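Local coordinates for putative lipoprotein (PDB 4Q1Z) that is of unknown function but is a putative two-domain lipoprotein of the DUF4876 family from the gut bacterium Bacteroides thetaiotaomicron, at residues D14-I19 with G93-I98; P59-V64 with S84-L89. All coordinates share one frame; numbering follows the deposited sequence.

How the interactions relate
Interactions 1 and 2 illustrate how one mixed beta sheet is stitched together by pairings of opposite sense. In interaction 1 the first strand of the modelled chain lies parallel to strand 95-105, far from it in sequence; interaction 2 is the antiparallel pairing of a local hairpin, nested within the loop that interaction 1 closes. I98 CD1 packs on S84 CB of the neighbouring strand 77-89, and L96 CD2 reaches past it to V64 CG2, 3.7 Å away. Both are partly buried; the outer face of interaction 1 carries D14, Y16 and N97, whereas that of interaction 2 is largely apolar, I61 and A88, with N86 at the corner. Interaction 1 keeps an even register; a beta bulge interrupts interaction 2.

Interaction 1 (D14-I19 with G93-I98)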
loop_
_atom_site.group_PDB
_atom_site.type_symbol
_atom_site.label_atom_id
_atom_site.label_comp_id
_atom_site.label_asym_id
_atom_site.label_seq_id
_atom_site.Cartn_x
_atom_site.Cartn_y
_atom_site.Cartn_z
ATOM N N ASP A 14 -8.581 -16.074 35.277
ATOM C CA ASP A 14 -9.588 -15.755 34.268
ATOM C C ASP A 14 -9.276 -14.382 33.686
ATOM O O ASP A 14 -9.111 -13.420 34.439
ATOM C CB ASP A 14 -11.014 -15.797 34.862
ATOM C CG ASP A 14 -11.525 -17.175 35.265
ATOM O OD1 ASP A 14 -11.099 -18.181 34.640
ATOM O OD2 ASP A 14 -12.396 -17.245 36.158
ATOM N N VAL A 15 -9.124 -14.308 32.355
ATOM C CA VAL A 15 -8.792 -13.083 31.639
ATOM C C VAL A 15 -9.991 -12.706 30.764
ATOM O O VAL A 15 -10.553 -13.582 30.109
ATOM C CB VAL A 15 -7.480 -13.262 30.827
ATOM C CG1 VAL A 15 -7.130 -12.003 30.040
ATOM C CG2 VAL A 15 -6.318 -13.660 31.731
ATOM N N TYR A 16 -10.411 -11.420 30.798
ATOM C CA TYR A 16 -11.523 -10.889 29.996
ATOM C C TYR A 16 -11.024 -9.712 29.162
ATOM O O TYR A 16 -10.511 -8.735 29.711
ATOM C CB TYR A 16 -12.721 -10.456 30.865
ATOM C CG TYR A 16 -13.109 -11.445 31.946
ATOM C CD1 TYR A 16 -14.056 -12.437 31.705
ATOM C CD2 TYR A 16 -12.543 -11.379 33.212
ATOM C CE1 TYR A 16 -14.414 -13.352 32.692
ATOM C CE2 TYR A 16 -12.890 -12.288 34.207
ATOM C CZ TYR A 16 -13.827 -13.276 33.946
ATOM O OH TYR A 16 -14.182 -14.168 34.944
ATOM N N LEU A 17 -11.162 -9.816 27.840
ATOM C CA LEU A 17 -10.702 -8.794 26.936
ATOM C C LEU A 17 -11.856 -7.927 26.455
ATOM O O LEU A 17 -12.750 -8.392 25.738
ATOM C CB LEU A 17 -9.948 -9.398 25.732
ATOM C CG LEU A 17 -8.918 -10.501 25.993
ATOM C CD1 LEU A 17 -8.320 -10.953 24.713
ATOM C CD2 LEU A 17 -7.809 -10.022 26.894
ATOM N N ASP A 18 -11.828 -6.649 26.866
ATOM C CA ASP A 18 -12.791 -5.640 26.445
ATOM C C ASP A 18 -12.225 -5.061 25.176
ATOM O O ASP A 18 -11.444 -4.106 25.220
ATOM C CB ASP A 18 -13.025 -4.580 27.550
ATOM C CG ASP A 18 -14.172 -3.597 27.333
ATOM O OD1 ASP A 18 -14.768 -3.603 26.228
ATOM O OD2 ASP A 18 -14.482 -2.829 28.275
ATOM N N ILE A 19 -12.537 -5.723 24.050
ATOM C CA ILE A 19 -12.067 -5.344 22.729
ATOM C C ILE A 19 -13.000 -4.241 22.225
ATOM O O ILE A 19 -14.223 -4.376 22.278
ATOM C CB ILE A 19 -11.899 -6.552 21.769
ATOM C CG1 ILE A 19 -10.993 -7.623 22.432
ATOM C CG2 ILE A 19 -11.275 -6.086 20.451
ATOM C CD1 ILE A 19 -10.969 -8.982 21.835
ATOM N N GLY A 93 -9.964 -18.759 41.212
ATOM C CA GLY A 93 -9.491 -18.185 39.958
ATOM C C GLY A 93 -9.676 -16.686 39.869
ATOM O O GLY A 93 -10.754 -16.214 39.487
ATOM N N SER A 94 -8.613 -15.929 40.221
ATOM C CA SER A 94 -8.574 -14.462 40.162
ATOM C C SER A 94 -8.919 -13.984 38.752
ATOM O O SER A 94 -8.400 -14.534 37.777
ATOM C CB SER A 94 -7.194 -13.947 40.566
ATOM O OG SER A 94 -7.163 -13.450 41.895
ATOM N N ALA A 95 -9.820 -13.001 38.642
ATOM C CA ALA A 95 -10.271 -12.454 37.366
ATOM C C ALA A 95 -9.552 -11.147 37.025
ATOM O O ALA A 95 -9.421 -10.269 37.881
ATOM C CB ALA A 95 -11.768 -12.237 37.396
ATOM N N LEU A 96 -9.077 -11.030 35.767
ATOM C CA LEU A 96 -8.351 -9.865 35.262
ATOM C C LEU A 96 -8.994 -9.338 33.986
ATOM O O LEU A 96 -9.295 -10.115 33.071
ATOM C CB LEU A 96 -6.871 -10.215 35.020
ATOM C CG LEU A 96 -5.940 -9.103 34.512
ATOM C CD1 LEU A 96 -5.872 -7.917 35.482
ATOM C CD2 LEU A 96 -4.557 -9.641 34.267
ATOM N N ASN A 97 -9.200 -8.007 33.939
ATOM C CA ASN A 97 -9.809 -7.322 32.806
ATOM C C ASN A 97 -8.792 -6.429 32.118
ATOM O O ASN A 97 -8.147 -5.600 32.771
ATOM C CB ASN A 97 -11.027 -6.522 33.240
ATOM C CG ASN A 97 -12.084 -7.356 33.917
ATOM O OD1 ASN A 97 -12.817 -8.106 33.265
ATOM N ND2 ASN A 97 -12.189 -7.240 35.246
ATOM N N ILE A 98 -8.625 -6.642 30.797
ATOM C CA ILE A 98 -7.724 -5.891 29.916
ATOM C C ILE A 98 -8.532 -5.164 28.882
ATOM O O ILE A 98 -9.309 -5.782 28.162
ATOM C CB ILE A 98 -6.643 -6.764 29.191
ATOM C CG1 ILE A 98 -6.216 -8.062 29.948
ATOM C CG2 ILE A 98 -5.472 -5.915 28.686
ATOM C CD1 ILE A 98 -5.291 -7.893 31.097
#
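V15 and L17 meet I98 on the buried face of a parallel strand pair, while Y16 and N97 meet on its exposed face. The backbone ladder is regular: L96 N bonds to D14 O, Y16 N to L96 O at 2.8 Å, I98 N to Y16 O at 3.0 Å, and D18 N to I98 O. A bond from D14 N to S94 O extends it toward the loop, bent to 137° at the hydrogen. On the packed side, I98 CG1 is the shared atom, 4.0 Å from both V15 CG1 and L17 CD2. With V15 CG1 anti to the backbone N (chi1 179°), this branch reaches I98 at a slant, whereas L17 lies alongside I98 and points the same way. V64 and V66 of strand 60-72 help enclose this aliphatic cluster.

The solvent side is less enclosed, although individual approaches are close. The Y16 ring presents its edge to A95, with CE2 of Y16 3.4 Å from A95 CB. N97 OD1 comes obliquely to the same ring, 3.3 Å from Y16 CD2, the amide plane being turned 26° from the ring plane. D14 adds an acidic side chain to this face. Inward aliphatic residues thus alternate with outward, mostly polar ones, in a parallel pairing of sequence-distant strands inside a mixed sheet whose other neighbouring strands all run antiparallel.

Interaction 2 (P59-V64 with S84-L89); sequences PGIYSV and SVNAAL
G60 and L89 grip each other through two backbone hydrogen bonds, the first of them short and straight: G60 N lies 2.7 Å from L89 O, with 168° at the hydrogen. The return bond, from L89 N to G60 O, is longer and more bent. At the other end V64 and S84 form a second reciprocal pair, V64 N to S84 O and S84 N to V64 O, each 2.9 Å long. Between them A87 N bonds to Y62 O at 3.0 Å, but the reverse bond from Y62 N to A87 O is weak at 3.4 Å. The register slips by one residue between Y62 and V64. This beta bulge coincides with the corner that the chain turns at V85 and N86.

Packing follows from the pairing. L89 meets Y62 at about a right angle, its CD1 lying at the ring edge 3.6 Å from Y62 CD1. With CG anti to the carbonyl carbon (chi1 -66°), the Y62 ring brings its CD1 edge to the leucine; its hydroxyl hydrogen-bonds to I58 O. On the other face I61 extends CD1 obliquely across N86, 3.8 Å from N86 CG. At the bulge S63 OG rests 3.5 Å from V85 CG1.

The pairing belongs to the hairpin of strands 60-72 and 77-89. In the sheet this hairpin lies between strand 24-35, which S63 joins through a backbone hydrogen bond with D35, and strand 95-105; V64 and L89 pack on F34, and V64, S84 and A87 on L96.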
loop_
_atom_site.group_PDB
_atom_site.type_symbol
_atom_site.label_atom_id
_atom_site.label_comp_id
_atom_site.label_asym_id
_atom_site.label_seq_id
_atom_site.Cartn_x
_atom_site.Cartn_y
_atom_site.Cartn_z
ATOM N N PRO A 59 1.539 -17.761 41.461
ATOM C CA PRO A 59 1.156 -16.408 41.919
ATOM C C PRO A 59 2.300 -15.386 41.997
ATOM O O PRO A 59 3.472 -15.747 42.148
ATOM C CB PRO A 59 0.555 -16.663 43.306
ATOM C CG PRO A 59 0.058 -18.056 43.238
ATOM C CD PRO A 59 1.103 -18.780 42.438
ATOM N N GLY A 60 1.917 -14.115 41.865
ATOM C CA GLY A 60 2.801 -12.955 41.886
ATOM C C GLY A 60 2.220 -11.769 41.138
ATOM O O GLY A 60 1.060 -11.809 40.716
ATOM N N ILE A 61 3.013 -10.694 40.976
ATOM C CA ILE A 61 2.547 -9.524 40.225
ATOM C C ILE A 61 3.223 -9.549 38.847
ATOM O O ILE A 61 4.452 -9.593 38.759
ATOM C CB ILE A 61 2.663 -8.149 40.963
ATOM C CG1 ILE A 61 4.112 -7.732 41.301
ATOM C CG2 ILE A 61 1.752 -8.096 42.191
ATOM C CD1 ILE A 61 4.629 -6.581 40.406
ATOM N N TYR A 62 2.408 -9.597 37.780
ATOM C CA TYR A 62 2.884 -9.678 36.394
ATOM C C TYR A 62 2.434 -8.498 35.559
ATOM O O TYR A 62 1.401 -7.897 35.849
ATOM C CB TYR A 62 2.347 -10.959 35.719
ATOM C CG TYR A 62 2.856 -12.273 36.275
ATOM C CD1 TYR A 62 2.181 -12.924 37.304
ATOM C CD2 TYR A 62 3.945 -12.920 35.700
ATOM C CE1 TYR A 62 2.621 -14.154 37.796
ATOM C CE2 TYR A 62 4.397 -14.148 36.183
ATOM C CZ TYR A 62 3.727 -14.765 37.228
ATOM O OH TYR A 62 4.153 -15.982 37.700
ATOM N N SER A 63 3.179 -8.206 34.483
ATOM C CA SER A 63 2.800 -7.207 33.483
ATOM C C SER A 63 2.187 -8.002 32.315
ATOM O O SER A 63 2.883 -8.767 31.640
ATOM C CB SER A 63 3.985 -6.335 33.068
ATOM O OG SER A 63 3.759 -4.975 33.402
ATOM N N VAL A 64 0.859 -7.909 32.174
ATOM C CA VAL A 64 0.088 -8.673 31.196
ATOM C C VAL A 64 -0.127 -7.835 29.938
ATOM O O VAL A 64 -0.576 -6.692 30.029
ATOM C CB VAL A 64 -1.246 -9.157 31.824
ATOM C CG1 VAL A 64 -1.998 -10.092 30.883
ATOM C CG2 VAL A 64 -0.998 -9.832 33.169
ATOM N N SER A 84 -2.154 -4.578 31.132
ATOM C CA SER A 84 -2.493 -4.441 32.535
ATOM C C SER A 84 -1.163 -4.501 33.248
ATOM O O SER A 84 -0.505 -5.550 33.231
ATOM C CB SER A 84 -3.454 -5.543 32.977
ATOM O OG SER A 84 -4.532 -5.036 33.750
ATOM N N VAL A 85 -0.697 -3.346 33.744
ATOM C CA VAL A 85 0.611 -3.235 34.387
ATOM C C VAL A 85 0.504 -3.600 35.862
ATOM O O VAL A 85 -0.380 -3.101 36.565
ATOM C CB VAL A 85 1.263 -1.846 34.187
ATOM C CG1 VAL A 85 2.746 -1.878 34.558
ATOM C CG2 VAL A 85 1.080 -1.360 32.751
ATOM N N ASN A 86 1.414 -4.498 36.301
ATOM C CA ASN A 86 1.597 -5.020 37.655
ATOM C C ASN A 86 0.256 -5.422 38.311
ATOM O O ASN A 86 -0.147 -4.878 39.347
ATOM C CB ASN A 86 2.390 -4.022 38.524
ATOM C CG ASN A 86 3.787 -3.700 38.012
ATOM O OD1 ASN A 86 4.317 -4.313 37.059
ATOM N ND2 ASN A 86 4.414 -2.714 38.643
ATOM N N ALA A 87 -0.424 -6.392 37.676
ATOM C CA ALA A 87 -1.684 -6.961 38.155
ATOM C C ALA A 87 -1.419 -7.882 39.361
ATOM O O ALA A 87 -0.378 -8.537 39.398
ATOM C CB ALA A 87 -2.360 -7.731 37.031
ATOM N N ALA A 88 -2.337 -7.910 40.354
ATOM C CA ALA A 88 -2.184 -8.729 41.565
ATOM C C ALA A 88 -2.779 -10.116 41.362
ATOM O O ALA A 88 -3.967 -10.336 41.623
ATOM C CB ALA A 88 -2.828 -8.039 42.760
ATOM N N LEU A 89 -1.946 -11.048 40.880
ATOM C CA LEU A 89 -2.347 -12.428 40.600
ATOM C C LEU A 89 -1.936 -13.331 41.765
ATOM O O LEU A 89 -0.762 -13.688 41.876
ATOM C CB LEU A 89 -1.724 -12.924 39.273
ATOM C CG LEU A 89 -2.067 -12.169 37.984
ATOM C CD1 LEU A 89 -0.967 -11.208 37.614
ATOM C CD2 LEU A 89 -2.217 -13.125 36.839
#